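Myosin-I heavy chain (Dictyostelium discoideum, PDB 5EJY) is an actin-based class VII motor with ATPase activity, involved in early phagocytosis and adhesion, seen here as the first MyTH4-FERM module of its tail. Local coordinates at residues E61-V66 against Y106-K111; L67-S72 against V125-H130; S211-H216 against N228-R233; R235-S240 against T305-E310. All blocks are in the same frame, centred on the assembly; numbering follows the deposited sequence.

Interaction 1: E61-V66 against Y106-K111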
loop_
_atom_site.group_PDB
_atom_site.type_symbol
_atom_site.label_atom_id
_atom_site.label_comp_id
_atom_site.label_asym_id
_atom_site.label_seq_id
_atom_site.Cartn_x
_atom_site.Cartn_y
_atom_site.Cartn_z
ATOM N N GLU A 61 -3.875 -32.099 4.979
ATOM C CA GLU A 61 -3.253 -31.294 6.032
ATOM C C GLU A 61 -4.063 -30.026 6.318
ATOM O O GLU A 61 -4.194 -29.598 7.465
ATOM C CB GLU A 61 -1.824 -30.893 5.634
ATOM C CG GLU A 61 -0.867 -32.056 5.496
ATOM C CD GLU A 61 0.500 -31.631 4.979
ATOM O OE1 GLU A 61 0.638 -30.481 4.496
ATOM O OE2 GLU A 61 1.440 -32.448 5.056
ATOM N N ILE A 62 -4.579 -29.412 5.262
ATOM C CA ILE A 62 -5.401 -28.218 5.412
ATOM C C ILE A 62 -6.605 -28.527 6.309
ATOM O O ILE A 62 -6.960 -27.750 7.196
ATOM C CB ILE A 62 -5.856 -27.684 4.031
ATOM C CG1 ILE A 62 -4.688 -26.951 3.358
ATOM C CG2 ILE A 62 -7.109 -26.790 4.181
ATOM C CD1 ILE A 62 -4.879 -26.615 1.879
ATOM N N PHE A 63 -7.221 -29.679 6.093
ATOM C CA PHE A 63 -8.376 -30.041 6.902
ATOM C C PHE A 63 -7.999 -30.161 8.369
ATOM O O PHE A 63 -8.718 -29.688 9.242
ATOM C CB PHE A 63 -9.049 -31.320 6.407
ATOM C CG PHE A 63 -10.406 -31.546 7.026
ATOM C CD1 PHE A 63 -11.523 -30.898 6.530
ATOM C CD2 PHE A 63 -10.552 -32.370 8.130
ATOM C CE1 PHE A 63 -12.782 -31.098 7.111
ATOM C CE2 PHE A 63 -11.799 -32.576 8.711
ATOM C CZ PHE A 63 -12.907 -31.937 8.206
ATOM N N SER A 64 -6.859 -30.775 8.646
ATOM C CA SER A 64 -6.351 -30.808 10.017
ATOM C C SER A 64 -6.160 -29.402 10.594
ATOM O O SER A 64 -6.444 -29.174 11.773
ATOM C CB SER A 64 -5.048 -31.604 10.103
ATOM O OG SER A 64 -5.239 -32.911 9.590
ATOM N N LYS A 65 -5.685 -28.462 9.775
ATOM C CA LYS A 65 -5.536 -27.079 10.235
ATOM C C LYS A 65 -6.889 -26.420 10.524
ATOM O O LYS A 65 -7.027 -25.662 11.488
ATOM C CB LYS A 65 -4.750 -26.225 9.230
ATOM C CG LYS A 65 -3.376 -26.752 8.859
ATOM C CD LYS A 65 -2.449 -26.878 10.054
ATOM C CE LYS A 65 -1.041 -27.252 9.586
ATOM N NZ LYS A 65 -0.175 -27.733 10.696
ATOM N N VAL A 66 -7.876 -26.695 9.675
ATOM C CA VAL A 66 -9.244 -26.237 9.915
ATOM C C VAL A 66 -9.749 -26.747 11.270
ATOM O O VAL A 66 -10.204 -25.973 12.113
ATOM C CB VAL A 66 -10.206 -26.703 8.790
ATOM C CG1 VAL A 66 -11.664 -26.372 9.142
ATOM C CG2 VAL A 66 -9.814 -26.080 7.438
ATOM N N TYR A 106 -12.480 -24.042 0.020
ATOM C CA TYR A 106 -13.838 -23.551 0.220
ATOM C C TYR A 106 -14.820 -24.691 0.517
ATOM O O TYR A 106 -15.713 -24.534 1.331
ATOM C CB TYR A 106 -14.319 -22.752 -0.988
ATOM C CG TYR A 106 -13.929 -21.289 -0.956
ATOM C CD1 TYR A 106 -14.672 -20.371 -0.229
ATOM C CD2 TYR A 106 -12.807 -20.829 -1.648
ATOM C CE1 TYR A 106 -14.327 -19.026 -0.198
ATOM C CE2 TYR A 106 -12.456 -19.475 -1.627
ATOM C CZ TYR A 106 -13.224 -18.585 -0.903
ATOM O OH TYR A 106 -12.897 -17.246 -0.873
ATOM N N CYS A 107 -14.643 -25.833 -0.140
ATOM C CA CYS A 107 -15.531 -26.976 0.078
ATOM C C CYS A 107 -15.394 -27.504 1.490
ATOM O O CYS A 107 -16.378 -27.929 2.090
ATOM C CB CYS A 107 -15.255 -28.104 -0.922
ATOM S SG CYS A 107 -15.850 -27.788 -2.565
ATOM N N GLN A 108 -14.171 -27.505 2.016
ATOM C CA GLN A 108 -13.959 -27.920 3.400
ATOM C C GLN A 108 -14.673 -26.999 4.380
ATOM O O GLN A 108 -15.187 -27.456 5.406
ATOM C CB GLN A 108 -12.472 -27.980 3.747
ATOM C CG GLN A 108 -11.703 -29.057 2.995
ATOM C CD GLN A 108 -10.251 -29.159 3.449
ATOM O OE1 GLN A 108 -9.889 -28.694 4.533
ATOM N NE2 GLN A 108 -9.418 -29.772 2.621
ATOM N N LEU A 109 -14.699 -25.703 4.078
ATOM C CA LEU A 109 -15.355 -24.741 4.975
ATOM C C LEU A 109 -16.884 -24.808 4.870
ATOM O O LEU A 109 -17.597 -24.665 5.870
ATOM C CB LEU A 109 -14.860 -23.314 4.704
ATOM C CG LEU A 109 -13.340 -23.168 4.821
ATOM C CD1 LEU A 109 -12.871 -21.761 4.437
ATOM C CD2 LEU A 109 -12.864 -23.544 6.229
ATOM N N ILE A 110 -17.384 -25.001 3.656
ATOM C CA ILE A 110 -18.819 -25.227 3.471
ATOM C C ILE A 110 -19.227 -26.458 4.266
ATOM O O ILE A 110 -20.176 -26.420 5.056
ATOM C CB ILE A 110 -19.163 -25.435 1.994
ATOM C CG1 ILE A 110 -18.885 -24.150 1.211
ATOM C CG2 ILE A 110 -20.638 -25.868 1.830
ATOM C CD1 ILE A 110 -18.807 -24.342 -0.286
ATOM N N LYS A 111 -18.481 -27.540 4.067
ATOM C CA LYS A 111 -18.710 -28.804 4.769
ATOM C C LYS A 111 -18.752 -28.637 6.290
ATOM O O LYS A 111 -19.701 -29.079 6.948
ATOM C CB LYS A 111 -17.630 -29.827 4.369
ATOM C CG LYS A 111 -17.480 -31.014 5.312
ATOM C CD LYS A 111 -16.314 -31.926 4.880
ATOM C CE LYS A 111 -16.017 -32.971 5.949
ATOM N NZ LYS A 111 -17.170 -33.925 6.090
#
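Q108 reaches across from helix 102-112 and lays its amide against F63, the two planes turned 64° apart. Its chain is extended beyond CG (chi2 -175°), which carries the amide to the backbone of the partner helix: Q108 OE1 lies 3.1 Å from F63 CA and 3.3 Å from F63 CB. The same oxygen sits at the edge of the phenyl ring, near its plane. Q108 OE1 also comes within 3.2 Å of F63 N, but the angle is too poor for a hydrogen bond, so the approach counts as a polar contact alone. I62 CG2 comes to 3.4 Å from Q108 OE1, its side chain lying athwart that of the glutamine. The amide nitrogen is held elsewhere, NE2 donating to E104 OE2 and to A59 O. The setting is the helical MyTH4 domain, in which segments 61-66 and 106-111, on helices 53-70 and 102-112, have axes 10.6 Å apart and cross at -39°. Further along, K111 CE approaches the CE1 and CZ side of the F63 ring obliquely, 3.9 Å from F63 CE1, while the lysine's ammonium group turns to S37 O and Q39 OE1. V66 CG2 meets L109 CD2 at 4.1 Å, a looser apolar touch, and L128 of helix 119-133 packs against V66 as well.

Interaction 2: L67-S72 against V125-H130; sequences LHYMNS and VWELIH
Y69 is held in two ways by the helix that carries E127 and L128. Its hydroxyl donates to E127 OE1, with 2.7 Å between Y69 OH and E127 OE1, and meets that oxygen from above the carboxylate plane, 35° out of it. Over one ring face lies L128, whose CD2 stands 3.9 Å from the Y69 ring centroid and 28° off the normal, a CH-pi contact. With CG anti to the backbone N (chi1 180°), the tyrosine ring is directed toward helix 119-133, its hydroxyl to E127 and a face to L128. Packing is also close at M70, bent at its last torsion, where SD lies 3.4 Å from V125 CG2. M70 CG and L128 CD1, at 4.4 Å, barely touch. The solvent side lies near the end of segment 67-72, where H68 and N71 are exposed and add nothing to the contact, while S72 OG folds back to Y69 O. The contact joins the C-terminal part of helix 53-70 to helix 119-133 in the MyTH4 domain, with V88 of helix 81-97 touching Y69 and L128, Q112 of helix 102-112 against M70, and K196 pairing with E127 OE2.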
loop_
_atom_site.group_PDB
_atom_site.type_symbol
_atom_site.label_atom_id
_atom_site.label_comp_id
_atom_site.label_asym_id
_atom_site.label_seq_id
_atom_site.Cartn_x
_atom_site.Cartn_y
_atom_site.Cartn_z
ATOM N N LEU A 67 -9.657 -28.053 11.481
ATOM C CA LEU A 67 -10.068 -28.635 12.755
ATOM C C LEU A 67 -9.338 -27.969 13.913
ATOM O O LEU A 67 -9.942 -27.647 14.941
ATOM C CB LEU A 67 -9.798 -30.138 12.768
ATOM C CG LEU A 67 -10.696 -30.961 11.846
ATOM C CD1 LEU A 67 -10.283 -32.426 11.850
ATOM C CD2 LEU A 67 -12.137 -30.798 12.263
ATOM N N HIS A 68 -8.031 -27.772 13.745
ATOM C CA HIS A 68 -7.229 -27.146 14.793
ATOM C C HIS A 68 -7.719 -25.743 15.147
ATOM O O HIS A 68 -7.787 -25.385 16.323
ATOM C CB HIS A 68 -5.759 -27.099 14.394
ATOM C CG HIS A 68 -4.851 -26.680 15.502
ATOM N ND1 HIS A 68 -4.524 -25.361 15.737
ATOM C CD2 HIS A 68 -4.211 -27.401 16.451
ATOM C CE1 HIS A 68 -3.713 -25.290 16.778
ATOM N NE2 HIS A 68 -3.511 -26.514 17.232
ATOM N N TYR A 69 -8.046 -24.939 14.136
ATOM C CA TYR A 69 -8.522 -23.578 14.391
ATOM C C TYR A 69 -9.899 -23.613 15.035
ATOM O O TYR A 69 -10.183 -22.852 15.960
ATOM C CB TYR A 69 -8.564 -22.736 13.110
ATOM C CG TYR A 69 -9.061 -21.324 13.343
ATOM C CD1 TYR A 69 -10.397 -20.995 13.158
ATOM C CD2 TYR A 69 -8.193 -20.322 13.749
ATOM C CE1 TYR A 69 -10.859 -19.698 13.377
ATOM C CE2 TYR A 69 -8.643 -19.030 13.975
ATOM C CZ TYR A 69 -9.966 -18.721 13.786
ATOM O OH TYR A 69 -10.403 -17.436 14.009
ATOM N N MET A 70 -10.757 -24.497 14.537
ATOM C CA MET A 70 -12.108 -24.632 15.068
ATOM C C MET A 70 -12.104 -24.999 16.550
ATOM O O MET A 70 -12.936 -24.523 17.313
ATOM C CB MET A 70 -12.882 -25.688 14.288
ATOM C CG MET A 70 -13.247 -25.260 12.893
ATOM S SD MET A 70 -14.047 -26.574 11.988
ATOM C CE MET A 70 -15.424 -26.956 13.085
ATOM N N ASN A 71 -11.145 -25.831 16.935
ATOM C CA ASN A 71 -11.079 -26.393 18.278
ATOM C C ASN A 71 -10.217 -25.589 19.241
ATOM O O ASN A 71 -10.105 -25.943 20.414
ATOM C CB ASN A 71 -10.538 -27.828 18.207
ATOM C CG ASN A 71 -11.519 -28.784 17.560
ATOM O OD1 ASN A 71 -12.728 -28.567 17.607
ATOM N ND2 ASN A 71 -11.003 -29.847 16.955
ATOM N N SER A 72 -9.600 -24.514 18.759
ATOM C CA SER A 72 -8.602 -23.819 19.566
ATOM C C SER A 72 -9.227 -22.908 20.616
ATOM O O SER A 72 -10.321 -22.381 20.429
ATOM C CB SER A 72 -7.599 -23.047 18.688
ATOM O OG SER A 72 -8.229 -21.972 18.016
ATOM N N VAL A 125 -15.710 -21.624 12.093
ATOM C CA VAL A 125 -15.675 -21.947 10.670
ATOM C C VAL A 125 -16.019 -20.706 9.855
ATOM O O VAL A 125 -15.417 -20.464 8.821
ATOM C CB VAL A 125 -16.641 -23.085 10.261
ATOM C CG1 VAL A 125 -16.490 -23.376 8.761
ATOM C CG2 VAL A 125 -16.367 -24.339 11.060
ATOM N N TRP A 126 -16.979 -19.914 10.327
ATOM C CA TRP A 126 -17.368 -18.714 9.585
ATOM C C TRP A 126 -16.286 -17.616 9.615
ATOM O O TRP A 126 -16.148 -16.847 8.658
ATOM C CB TRP A 126 -18.752 -18.208 10.016
ATOM C CG TRP A 126 -19.844 -18.951 9.297
ATOM C CD1 TRP A 126 -20.571 -20.021 9.763
ATOM C CD2 TRP A 126 -20.288 -18.717 7.959
ATOM N NE1 TRP A 126 -21.451 -20.445 8.798
ATOM C CE2 TRP A 126 -21.300 -19.663 7.681
ATOM C CE3 TRP A 126 -19.935 -17.792 6.969
ATOM C CZ2 TRP A 126 -21.964 -19.706 6.456
ATOM C CZ3 TRP A 126 -20.587 -17.837 5.755
ATOM C CH2 TRP A 126 -21.598 -18.786 5.505
ATOM N N GLU A 127 -15.508 -17.572 10.691
ATOM C CA GLU A 127 -14.298 -16.748 10.721
ATOM C C GLU A 127 -13.298 -17.189 9.643
ATOM O O GLU A 127 -12.712 -16.348 8.961
ATOM C CB GLU A 127 -13.633 -16.800 12.091
ATOM C CG GLU A 127 -14.417 -16.053 13.193
ATOM C CD GLU A 127 -13.889 -16.333 14.590
ATOM O OE1 GLU A 127 -12.956 -17.150 14.720
ATOM O OE2 GLU A 127 -14.417 -15.745 15.563
ATOM N N LEU A 128 -13.094 -18.504 9.519
ATOM C CA LEU A 128 -12.257 -19.068 8.461
ATOM C C LEU A 128 -12.773 -18.724 7.079
ATOM O O LEU A 128 -11.997 -18.392 6.185
ATOM C CB LEU A 128 -12.169 -20.588 8.585
ATOM C CG LEU A 128 -11.393 -21.119 9.788
ATOM C CD1 LEU A 128 -11.462 -22.651 9.850
ATOM C CD2 LEU A 128 -9.937 -20.642 9.725
ATOM N N ILE A 129 -14.085 -18.836 6.891
ATOM C CA ILE A 129 -14.697 -18.471 5.623
ATOM C C ILE A 129 -14.363 -17.014 5.292
ATOM O O ILE A 129 -13.990 -16.679 4.164
ATOM C CB ILE A 129 -16.235 -18.717 5.669
ATOM C CG1 ILE A 129 -16.533 -20.206 5.445
ATOM C CG2 ILE A 129 -16.953 -17.914 4.613
ATOM C CD1 ILE A 129 -18.008 -20.618 5.827
ATOM N N HIS A 130 -14.480 -16.152 6.292
ATOM C CA HIS A 130 -14.242 -14.728 6.112
ATOM C C HIS A 130 -12.751 -14.444 5.825
ATOM O O HIS A 130 -12.434 -13.634 4.950
ATOM C CB HIS A 130 -14.742 -13.974 7.352
ATOM C CG HIS A 130 -14.793 -12.486 7.186
ATOM N ND1 HIS A 130 -15.052 -11.633 8.236
ATOM C CD2 HIS A 130 -14.603 -11.700 6.098
ATOM C CE1 HIS A 130 -15.018 -10.385 7.804
ATOM N NE2 HIS A 130 -14.746 -10.397 6.513
#

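Interaction 3: S211-H216 against N228-R233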
loop_
_atom_site.group_PDB
_atom_site.type_symbol
_atom_site.label_atom_id
_atom_site.label_comp_id
_atom_site.label_asym_id
_atom_site.label_seq_id
_atom_site.Cartn_x
_atom_site.Cartn_y
_atom_site.Cartn_z
ATOM N N SER A 211 2.203 15.236 10.579
ATOM C CA SER A 211 0.960 14.900 11.277
ATOM C C SER A 211 0.488 13.487 10.944
ATOM O O SER A 211 0.818 12.929 9.891
ATOM C CB SER A 211 -0.149 15.914 10.982
ATOM O OG SER A 211 -0.594 15.829 9.639
ATOM N N LEU A 212 -0.299 12.924 11.851
ATOM C CA LEU A 212 -0.745 11.550 11.741
ATOM C C LEU A 212 -2.229 11.471 11.382
ATOM O O LEU A 212 -3.068 11.934 12.141
ATOM C CB LEU A 212 -0.511 10.847 13.073
ATOM C CG LEU A 212 0.171 9.504 12.881
ATOM C CD1 LEU A 212 -0.589 8.734 11.822
ATOM C CD2 LEU A 212 1.623 9.726 12.482
ATOM N N LYS A 213 -2.538 10.887 10.227
ATOM C CA LYS A 213 -3.923 10.729 9.787
ATOM C C LYS A 213 -4.368 9.273 9.934
ATOM O O LYS A 213 -3.599 8.365 9.687
ATOM C CB LYS A 213 -4.075 11.131 8.324
ATOM C CG LYS A 213 -3.360 12.406 7.926
ATOM C CD LYS A 213 -3.806 13.589 8.731
ATOM C CE LYS A 213 -3.113 14.848 8.212
ATOM N NZ LYS A 213 -3.510 16.069 8.969
ATOM N N GLY A 214 -5.605 9.045 10.351
ATOM C CA GLY A 214 -6.099 7.684 10.467
ATOM C C GLY A 214 -7.041 7.348 9.323
ATOM O O GLY A 214 -7.797 8.202 8.896
ATOM N N LEU A 215 -6.975 6.122 8.809
ATOM C CA LEU A 215 -7.973 5.639 7.860
ATOM C C LEU A 215 -8.501 4.275 8.288
ATOM O O LEU A 215 -7.749 3.427 8.776
ATOM C CB LEU A 215 -7.396 5.522 6.447
ATOM C CG LEU A 215 -6.931 6.755 5.669
ATOM C CD1 LEU A 215 -6.293 6.318 4.333
ATOM C CD2 LEU A 215 -8.086 7.745 5.435
ATOM N N HIS A 216 -9.796 4.069 8.104
ATOM C CA HIS A 216 -10.381 2.750 8.290
ATOM C C HIS A 216 -10.559 2.113 6.924
ATOM O O HIS A 216 -11.271 2.647 6.066
ATOM C CB HIS A 216 -11.716 2.835 9.042
ATOM C CG HIS A 216 -11.561 3.220 10.480
ATOM N ND1 HIS A 216 -11.562 4.532 10.904
ATOM C CD2 HIS A 216 -11.361 2.468 11.588
ATOM C CE1 HIS A 216 -11.383 4.570 12.213
ATOM N NE2 HIS A 216 -11.255 3.331 12.652
ATOM N N ASN A 228 -7.538 8.919 -2.451
ATOM C CA ASN A 228 -8.730 9.754 -2.619
ATOM C C ASN A 228 -9.375 10.087 -1.279
ATOM O O ASN A 228 -9.812 11.219 -1.038
ATOM C CB ASN A 228 -9.772 9.054 -3.495
ATOM C CG ASN A 228 -9.328 8.892 -4.937
ATOM O OD1 ASN A 228 -8.394 9.550 -5.404
ATOM N ND2 ASN A 228 -10.017 8.019 -5.659
ATOM N N ASP A 229 -9.475 9.076 -0.425
ATOM C CA ASP A 229 -10.059 9.239 0.909
ATOM C C ASP A 229 -9.284 10.286 1.711
ATOM O O ASP A 229 -9.872 11.193 2.302
ATOM C CB ASP A 229 -10.045 7.888 1.631
ATOM C CG ASP A 229 -10.906 7.863 2.880
ATOM O OD1 ASP A 229 -11.780 8.747 3.072
ATOM O OD2 ASP A 229 -10.711 6.920 3.669
ATOM N N LEU A 230 -7.960 10.162 1.743
ATOM C CA LEU A 230 -7.146 11.115 2.491
ATOM C C LEU A 230 -7.232 12.522 1.893
ATOM O O LEU A 230 -7.254 13.504 2.622
ATOM C CB LEU A 230 -5.677 10.684 2.545
ATOM C CG LEU A 230 -5.164 10.222 3.907
ATOM C CD1 LEU A 230 -3.633 10.215 3.894
ATOM C CD2 LEU A 230 -5.705 11.102 5.046
ATOM N N SER A 231 -7.278 12.612 0.569
ATOM C CA SER A 231 -7.436 13.912 -0.077
ATOM C C SER A 231 -8.739 14.563 0.394
ATOM O O SER A 231 -8.750 15.701 0.867
ATOM C CB SER A 231 -7.446 13.750 -1.598
ATOM O OG SER A 231 -6.209 13.206 -2.054
ATOM N N GLN A 232 -9.836 13.825 0.277
ATOM C CA GLN A 232 -11.139 14.367 0.668
ATOM C C GLN A 232 -11.141 14.777 2.143
ATOM O O GLN A 232 -11.615 15.862 2.503
ATOM C CB GLN A 232 -12.243 13.349 0.370
ATOM C CG GLN A 232 -13.629 13.800 0.836
ATOM C CD GLN A 232 -14.740 12.884 0.336
ATOM O OE1 GLN A 232 -14.501 11.728 -0.016
ATOM N NE2 GLN A 232 -15.961 13.407 0.295
ATOM N N ARG A 233 -10.584 13.923 2.996
ATOM C CA ARG A 233 -10.549 14.195 4.425
ATOM C C ARG A 233 -9.643 15.371 4.818
ATOM O O ARG A 233 -9.855 15.994 5.858
ATOM C CB ARG A 233 -10.166 12.931 5.199
ATOM C CG ARG A 233 -11.177 11.797 5.029
ATOM C CD ARG A 233 -10.649 10.517 5.635
ATOM N NE ARG A 233 -10.428 10.702 7.058
ATOM C CZ ARG A 233 -11.386 10.603 7.975
ATOM N NH1 ARG A 233 -12.628 10.287 7.615
ATOM N NH2 ARG A 233 -11.095 10.811 9.252
HETATM O O HOH W 1 -11.414 6.250 6.521
#
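A water molecule joins D229 to the strand through the shortest sound polar bonds between these two segments: it donates to D229 OD2 at 3.0 Å and accepts from H216 N at 3.1 Å. No direct hydrogen bond crosses the contact, so this bridge is its polar link. D229 OD2 also lies 3.3 Å from L215 CD2, the two side chains running antiparallel alongside one another. D229 has CG anti to its backbone nitrogen (chi1 -167°), which turns the carboxylate to the strand. Both methyls of L215, CD1 and CD2, lie about 4.1 Å from L230 CG, and L215 CD2 in addition meets R233 CD at 3.8 Å. R233 is bent at chi3 and runs beside L215 against its direction, with R233 NE obliquely placed 4.1 Å from G214 O, too far to bond. Toward K213, L230 CD2 lies 3.7 Å from K213 CB, the leucine lying across the lysine's chain; beyond this point the lysine leads away, and NZ makes a weak bond to S211 OG. L215 and L230 are buried, whereas K213, D229 and R233 border them. Helix 223-233 thus packs on edge strand 212-217 of the mixed five-stranded sheet in the ubiquitin-like lobe of the FERM domain, with L230 also reaching I205 of strand 201-207 and F289 of strand 285-291.

Interaction 4: R235-S240 against T305-E310; sequences RMRVNS and TSINVE
The guanidinium of R237 and the carboxylate of E310 meet edge to edge, their planes 19° apart, while I307 CD1 rests over one guanidinium face, 3.6 Å above it and displaced to the rim. The grip is side-on and bidentate: R237 NE donates to E310 OE2 at 3.0 Å, R237 NH2 to E310 OE1 at 2.9 Å. Both use syn lone pairs, and N-H...O angles of 167° and 164° show nearly straight bonds; both oxygens lie close to the guanidinium plane. E310 OE2 takes a second donor, the backbone N of R237, on its anti lone pair at 3.0 Å, so two donors of one residue fix it. Outside the pair, R237 NH1 bonds to N297 OD1. These bonds pin the loop after helix 223-233, which ends in a Schellman motif with R235 at positive phi, to helix 304-322; the contact thereby ties the ubiquitin-like lobe to the start of the central helical lobe of the FERM domain. S306 OG lies 3.0 Å from R235 O, a possible hydrogen bond whose proton has another acceptor within range. M236 wedges beside this polar group, its CG 3.7 Å from V309 CG1, with the methionine chain set roughly perpendicular to the valine, and M236 CB is 3.7 Å from E310 CG.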
loop_
_atom_site.group_PDB
_atom_site.type_symbol
_atom_site.label_atom_id
_atom_site.label_comp_id
_atom_site.label_asym_id
_atom_site.label_seq_id
_atom_site.Cartn_x
_atom_site.Cartn_y
_atom_site.Cartn_z
ATOM N N ARG A 235 -9.475 17.913 2.886
ATOM C CA ARG A 235 -10.135 18.989 2.149
ATOM C C ARG A 235 -9.320 19.501 0.957
ATOM O O ARG A 235 -9.371 20.682 0.608
ATOM C CB ARG A 235 -10.513 20.145 3.086
ATOM C CG ARG A 235 -11.101 19.673 4.413
ATOM C CD ARG A 235 -11.933 20.778 5.082
ATOM N NE ARG A 235 -12.404 20.388 6.411
ATOM C CZ ARG A 235 -13.519 19.700 6.639
ATOM N NH1 ARG A 235 -14.288 19.315 5.622
ATOM N NH2 ARG A 235 -13.868 19.396 7.888
ATOM N N MET A 236 -8.567 18.602 0.331
ATOM C CA MET A 236 -7.902 18.902 -0.925
ATOM C C MET A 236 -8.888 18.596 -2.040
ATOM O O MET A 236 -10.006 18.164 -1.772
ATOM C CB MET A 236 -6.661 18.003 -1.070
ATOM C CG MET A 236 -5.706 18.148 0.088
ATOM S SD MET A 236 -4.594 16.746 0.395
ATOM C CE MET A 236 -3.958 16.442 -1.251
ATOM N N ARG A 237 -8.482 18.787 -3.294
ATOM C CA ARG A 237 -9.276 18.258 -4.389
ATOM C C ARG A 237 -9.461 16.777 -4.111
ATOM O O ARG A 237 -8.528 16.103 -3.672
ATOM C CB ARG A 237 -8.598 18.472 -5.741
ATOM C CG ARG A 237 -8.733 19.888 -6.272
ATOM C CD ARG A 237 -7.968 20.028 -7.578
ATOM N NE ARG A 237 -6.521 20.014 -7.362
ATOM C CZ ARG A 237 -5.619 20.022 -8.336
ATOM N NH1 ARG A 237 -6.006 20.016 -9.606
ATOM N NH2 ARG A 237 -4.325 20.024 -8.042
ATOM N N VAL A 238 -10.661 16.263 -4.346
ATOM C CA VAL A 238 -10.972 14.925 -3.846
ATOM C C VAL A 238 -10.369 13.795 -4.688
ATOM O O VAL A 238 -10.252 12.664 -4.219
ATOM C CB VAL A 238 -12.501 14.694 -3.636
ATOM C CG1 VAL A 238 -13.068 15.706 -2.636
ATOM C CG2 VAL A 238 -13.247 14.735 -4.965
ATOM N N ASN A 239 -9.976 14.091 -5.921
ATOM C CA ASN A 239 -9.485 13.040 -6.798
ATOM C C ASN A 239 -7.961 13.053 -6.816
ATOM O O ASN A 239 -7.357 14.007 -7.292
ATOM C CB ASN A 239 -10.035 13.221 -8.213
ATOM C CG ASN A 239 -9.747 12.028 -9.113
ATOM O OD1 ASN A 239 -9.018 11.109 -8.742
ATOM N ND2 ASN A 239 -10.322 12.041 -10.307
ATOM N N SER A 240 -7.341 12.004 -6.285
ATOM C CA SER A 240 -5.871 11.936 -6.260
ATOM C C SER A 240 -5.264 11.902 -7.667
ATOM O O SER A 240 -4.091 12.271 -7.868
ATOM C CB SER A 240 -5.405 10.727 -5.446
ATOM O OG SER A 240 -5.774 9.518 -6.083
ATOM N N THR A 305 -9.091 27.315 -2.050
ATOM C CA THR A 305 -8.904 26.829 -0.683
ATOM C C THR A 305 -8.327 25.407 -0.686
ATOM O O THR A 305 -7.419 25.090 0.082
ATOM C CB THR A 305 -10.227 26.841 0.100
ATOM O OG1 THR A 305 -10.759 28.173 0.112
ATOM C CG2 THR A 305 -10.018 26.345 1.537
ATOM N N SER A 306 -8.849 24.555 -1.558
ATOM C CA SER A 306 -8.315 23.205 -1.676
ATOM C C SER A 306 -6.887 23.228 -2.232
ATOM O O SER A 306 -5.982 22.628 -1.653
ATOM C CB SER A 306 -9.207 22.345 -2.554
ATOM O OG SER A 306 -10.423 22.064 -1.893
ATOM N N ILE A 307 -6.695 23.922 -3.351
ATOM C CA ILE A 307 -5.371 24.036 -3.964
ATOM C C ILE A 307 -4.348 24.471 -2.922
ATOM O O ILE A 307 -3.195 24.037 -2.946
ATOM C CB ILE A 307 -5.353 25.057 -5.116
ATOM C CG1 ILE A 307 -6.466 24.767 -6.121
ATOM C CG2 ILE A 307 -3.993 25.045 -5.822
ATOM C CD1 ILE A 307 -6.209 23.568 -6.998
ATOM N N ASN A 308 -4.780 25.327 -2.004
ATOM C CA ASN A 308 -3.913 25.823 -0.938
ATOM C C ASN A 308 -3.487 24.776 0.099
ATOM O O ASN A 308 -2.341 24.792 0.561
ATOM C CB ASN A 308 -4.535 27.043 -0.244
ATOM C CG ASN A 308 -4.587 28.277 -1.146
ATOM O OD1 ASN A 308 -3.681 28.524 -1.939
ATOM N ND2 ASN A 308 -5.662 29.051 -1.028
ATOM N N VAL A 309 -4.393 23.880 0.490
ATOM C CA VAL A 309 -4.001 22.793 1.394
ATOM C C VAL A 309 -2.962 21.891 0.711
ATOM O O VAL A 309 -1.982 21.480 1.331
ATOM C CB VAL A 309 -5.197 21.925 1.842
ATOM C CG1 VAL A 309 -4.707 20.708 2.604
ATOM C CG2 VAL A 309 -6.162 22.741 2.707
ATOM N N GLU A 310 -3.184 21.607 -0.564
ATOM C CA GLU A 310 -2.251 20.798 -1.341
ATOM C C GLU A 310 -0.867 21.434 -1.366
ATOM O O GLU A 310 0.146 20.759 -1.166
ATOM C CB GLU A 310 -2.753 20.648 -2.772
ATOM C CG GLU A 310 -4.133 19.992 -2.886
ATOM C CD GLU A 310 -4.652 19.995 -4.300
ATOM O OE1 GLU A 310 -3.875 20.348 -5.215
ATOM O OE2 GLU A 310 -5.835 19.635 -4.507
#

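Overall arrangement
The four contacts form two pairs in series along the chain. Interactions 1 and 2 lie in the MyTH4 domain, with centres 9 Å apart; both use helix 53-70, and their segments alternate in sequence, so successive helices 102-112 and 119-133 pack along one helix and touch each other through L109, V125 and I129. Interactions 3 and 4 belong to the FERM domain, with centres 12 Å apart; N228 OD1 and S240 OG probably hydrogen-bond there. The pairs do not touch: interactions 2 and 3 have centres 34 Å and nearest atoms about 13 Å apart. The first pair packs MyTH4 helices together; in the second, interaction 4 links the ubiquitin-like lobe to helix 304-322 of the central lobe.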